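PDB 4EU0: PelD from Pseudomonas aeruginosa, which binds the second messenger cyclic di-GMP as a membrane-bound effector in pellicle formation, this piece comprising its cytosolic GAF and GGDEF-like domains. Local coordinates for residues Y188-T193 with V265-Y270. Sequence-based numbering, arbitrary orientation.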
loop_
_atom_site.group_PDB
_atom_site.type_symbol
_atom_site.label_atom_id
_atom_site.label_comp_id
_atom_site.label_asym_id
_atom_site.label_seq_id
_atom_site.Cartn_x
_atom_site.Cartn_y
_atom_site.Cartn_z
ATOM N N TYR A 188 -14.343 -4.570 -1.280
ATOM C CA TYR A 188 -15.635 -4.915 -1.846
ATOM C C TYR A 188 -15.508 -6.194 -2.647
ATOM O O TYR A 188 -14.522 -6.396 -3.358
ATOM C CB TYR A 188 -16.130 -3.817 -2.783
ATOM C CG TYR A 188 -16.766 -2.627 -2.095
ATOM C CD1 TYR A 188 -18.077 -2.685 -1.648
ATOM C CD2 TYR A 188 -16.067 -1.425 -1.939
ATOM C CE1 TYR A 188 -18.681 -1.582 -1.022
ATOM C CE2 TYR A 188 -16.659 -0.311 -1.314
ATOM C CZ TYR A 188 -17.963 -0.405 -0.864
ATOM O OH TYR A 188 -18.575 0.665 -0.261
ATOM N N ALA A 189 -16.522 -7.040 -2.542
ATOM C CA ALA A 189 -16.631 -8.199 -3.424
ATOM C C ALA A 189 -17.926 -8.063 -4.188
ATOM O O ALA A 189 -18.997 -8.001 -3.578
ATOM C CB ALA A 189 -16.618 -9.473 -2.623
ATOM N N PHE A 190 -17.837 -8.009 -5.514
ATOM C CA PHE A 190 -19.027 -7.975 -6.352
ATOM C C PHE A 190 -19.250 -9.359 -6.926
ATOM O O PHE A 190 -18.477 -9.820 -7.766
ATOM C CB PHE A 190 -18.891 -6.924 -7.462
ATOM C CG PHE A 190 -18.680 -5.527 -6.953
ATOM C CD1 PHE A 190 -19.764 -4.727 -6.619
ATOM C CD2 PHE A 190 -17.399 -4.995 -6.830
ATOM C CE1 PHE A 190 -19.585 -3.428 -6.133
ATOM C CE2 PHE A 190 -17.204 -3.685 -6.363
ATOM C CZ PHE A 190 -18.292 -2.903 -6.015
ATOM N N GLU A 191 -20.284 -10.042 -6.437
ATOM C CA GLU A 191 -20.607 -11.373 -6.917
ATOM C C GLU A 191 -21.651 -11.247 -8.015
ATOM O O GLU A 191 -22.709 -10.662 -7.809
ATOM C CB GLU A 191 -21.127 -12.246 -5.777
ATOM C CG GLU A 191 -21.434 -13.676 -6.207
ATOM C CD GLU A 191 -22.157 -14.487 -5.145
ATOM O OE1 GLU A 191 -22.590 -13.919 -4.117
ATOM O OE2 GLU A 191 -22.299 -15.712 -5.356
ATOM N N LEU A 192 -21.332 -11.774 -9.192
ATOM C CA LEU A 192 -22.184 -11.577 -10.354
ATOM C C LEU A 192 -23.008 -12.832 -10.603
ATOM O O LEU A 192 -22.516 -13.820 -11.153
ATOM C CB LEU A 192 -21.346 -11.174 -11.576
ATOM C CG LEU A 192 -20.301 -10.076 -11.302
ATOM C CD1 LEU A 192 -19.586 -9.676 -12.594
ATOM C CD2 LEU A 192 -20.903 -8.856 -10.637
ATOM N N THR A 193 -24.270 -12.776 -10.189
ATOM C CA THR A 193 -25.115 -13.964 -10.103
ATOM C C THR A 193 -25.941 -14.234 -11.352
ATOM O O THR A 193 -26.561 -15.293 -11.470
ATOM C CB THR A 193 -26.052 -13.893 -8.877
ATOM O OG1 THR A 193 -27.010 -12.844 -9.060
ATOM C CG2 THR A 193 -25.253 -13.631 -7.615
ATOM N N VAL A 265 -25.927 -8.318 -9.454
ATOM C CA VAL A 265 -24.768 -7.993 -8.629
ATOM C C VAL A 265 -25.146 -8.100 -7.150
ATOM O O VAL A 265 -26.070 -7.423 -6.694
ATOM C CB VAL A 265 -24.200 -6.584 -8.943
ATOM C CG1 VAL A 265 -22.939 -6.314 -8.135
ATOM C CG2 VAL A 265 -23.890 -6.433 -10.441
ATOM N N ARG A 266 -24.440 -8.966 -6.425
ATOM C CA ARG A 266 -24.544 -9.059 -4.961
ATOM C C ARG A 266 -23.318 -8.363 -4.376
ATOM O O ARG A 266 -22.193 -8.773 -4.648
ATOM C CB ARG A 266 -24.567 -10.525 -4.506
ATOM C CG ARG A 266 -25.899 -11.246 -4.684
ATOM C CD ARG A 266 -26.134 -12.238 -3.538
ATOM N NE ARG A 266 -25.895 -11.606 -2.239
ATOM C CZ ARG A 266 -26.827 -11.349 -1.324
ATOM N NH1 ARG A 266 -28.095 -11.689 -1.532
ATOM N NH2 ARG A 266 -26.482 -10.757 -0.185
ATOM N N ILE A 267 -23.530 -7.294 -3.607
ATOM C CA ILE A 267 -22.418 -6.527 -3.021
ATOM C C ILE A 267 -22.118 -6.999 -1.597
ATOM O O ILE A 267 -23.015 -7.093 -0.767
ATOM C CB ILE A 267 -22.737 -5.008 -2.957
ATOM C CG1 ILE A 267 -23.114 -4.465 -4.340
ATOM C CG2 ILE A 267 -21.555 -4.219 -2.361
ATOM C CD1 ILE A 267 -23.973 -3.197 -4.259
ATOM N N ARG A 268 -20.848 -7.292 -1.336
ATOM C CA ARG A 268 -20.392 -7.664 -0.012
ATOM C C ARG A 268 -19.230 -6.751 0.314
ATOM O O ARG A 268 -18.354 -6.545 -0.511
ATOM C CB ARG A 268 -19.942 -9.132 0.006
ATOM C CG ARG A 268 -21.045 -10.154 -0.301
ATOM C CD ARG A 268 -20.462 -11.361 -1.080
ATOM N NE ARG A 268 -21.458 -12.374 -1.468
ATOM C CZ ARG A 268 -22.213 -13.038 -0.597
ATOM N NH1 ARG A 268 -22.099 -12.780 0.694
ATOM N NH2 ARG A 268 -23.091 -13.949 -1.005
ATOM N N GLN A 269 -19.240 -6.185 1.513
ATOM C CA GLN A 269 -18.248 -5.190 1.910
ATOM C C GLN A 269 -17.561 -5.634 3.190
ATOM O O GLN A 269 -18.203 -6.179 4.087
ATOM C CB GLN A 269 -18.947 -3.841 2.116
ATOM C CG GLN A 269 -18.041 -2.669 2.429
ATOM C CD GLN A 269 -18.804 -1.353 2.611
ATOM O OE1 GLN A 269 -19.955 -1.213 2.203
ATOM N NE2 GLN A 269 -18.142 -0.379 3.210
ATOM N N TYR A 270 -16.253 -5.412 3.260
ATOM C CA TYR A 270 -15.476 -5.695 4.455
ATOM C C TYR A 270 -14.604 -4.485 4.775
ATOM O O TYR A 270 -13.709 -4.139 4.003
ATOM C CB TYR A 270 -14.615 -6.945 4.235
ATOM C CG TYR A 270 -13.793 -7.357 5.435
ATOM C CD1 TYR A 270 -14.288 -8.273 6.360
ATOM C CD2 TYR A 270 -12.521 -6.831 5.641
ATOM C CE1 TYR A 270 -13.535 -8.658 7.456
ATOM C CE2 TYR A 270 -11.756 -7.208 6.742
ATOM C CZ TYR A 270 -12.277 -8.117 7.644
ATOM O OH TYR A 270 -11.532 -8.494 8.739
#
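Gln-269 CG lies over one face of the Tyr-188 ring, a CH-pi contact 4.1 Å from the ring centroid, while Ile-267 CG2 meets the edge of the same ring near its plane, 3.9 Å from Tyr-188 CD1. The neighbouring Phe-190 ring receives Val-265 CG1 at its edge, 3.9 Å from Phe-190 CD1. These side chains share one face of the antiparallel sheet of the degenerate GGDEF domain, where strand 265-270, at the sheet margin, pairs with the inner strand 188-192. Gln-269 reaches the tyrosine because its CG stands anti to the backbone N (chi1 -175°) and the rest of the chain is extended; the amide and ring planes are inclined by 39°. Gln-269 OE1 comes beside Tyr-188 OH without bonding to it; the hydroxyl is hydrogen-bonded to Ser-239 O, and Gln-269 NE2 to Gln-240 OE1. Helix 236-253 packs on this face, and its Tyr-242, part of the cyclic di-GMP pocket, meets the Tyr-188 ring, whose side chain lies about 8 Å from the bound ligand. Farther along, Leu-192 CD2 rests alongside Val-265 CG2.

Ala-189 with Arg-268 and Glu-191 with Arg-266 form the hydrogen-bonded pairs, with four backbone bonds, three of them nearly straight; Arg-268 N to Ala-189 O is more bent. Their side chains occupy the other face. Here the extended Glu-191 crosses the strand gap, and its OE2 is held in a salt bridge by Arg-224, a pairing that would favour the ionised carboxylate. Arg-268 completes a second salt bridge, gripping Glu-191 OE1 side-on with two hydrogen bonds, the oxygen lying in the guanidinium plane: NE, 3.3 Å from Glu-191 OE1, approaches from above the carboxylate plane, and NH2, 3.2 Å from that same OE1, comes from the same face on the syn side.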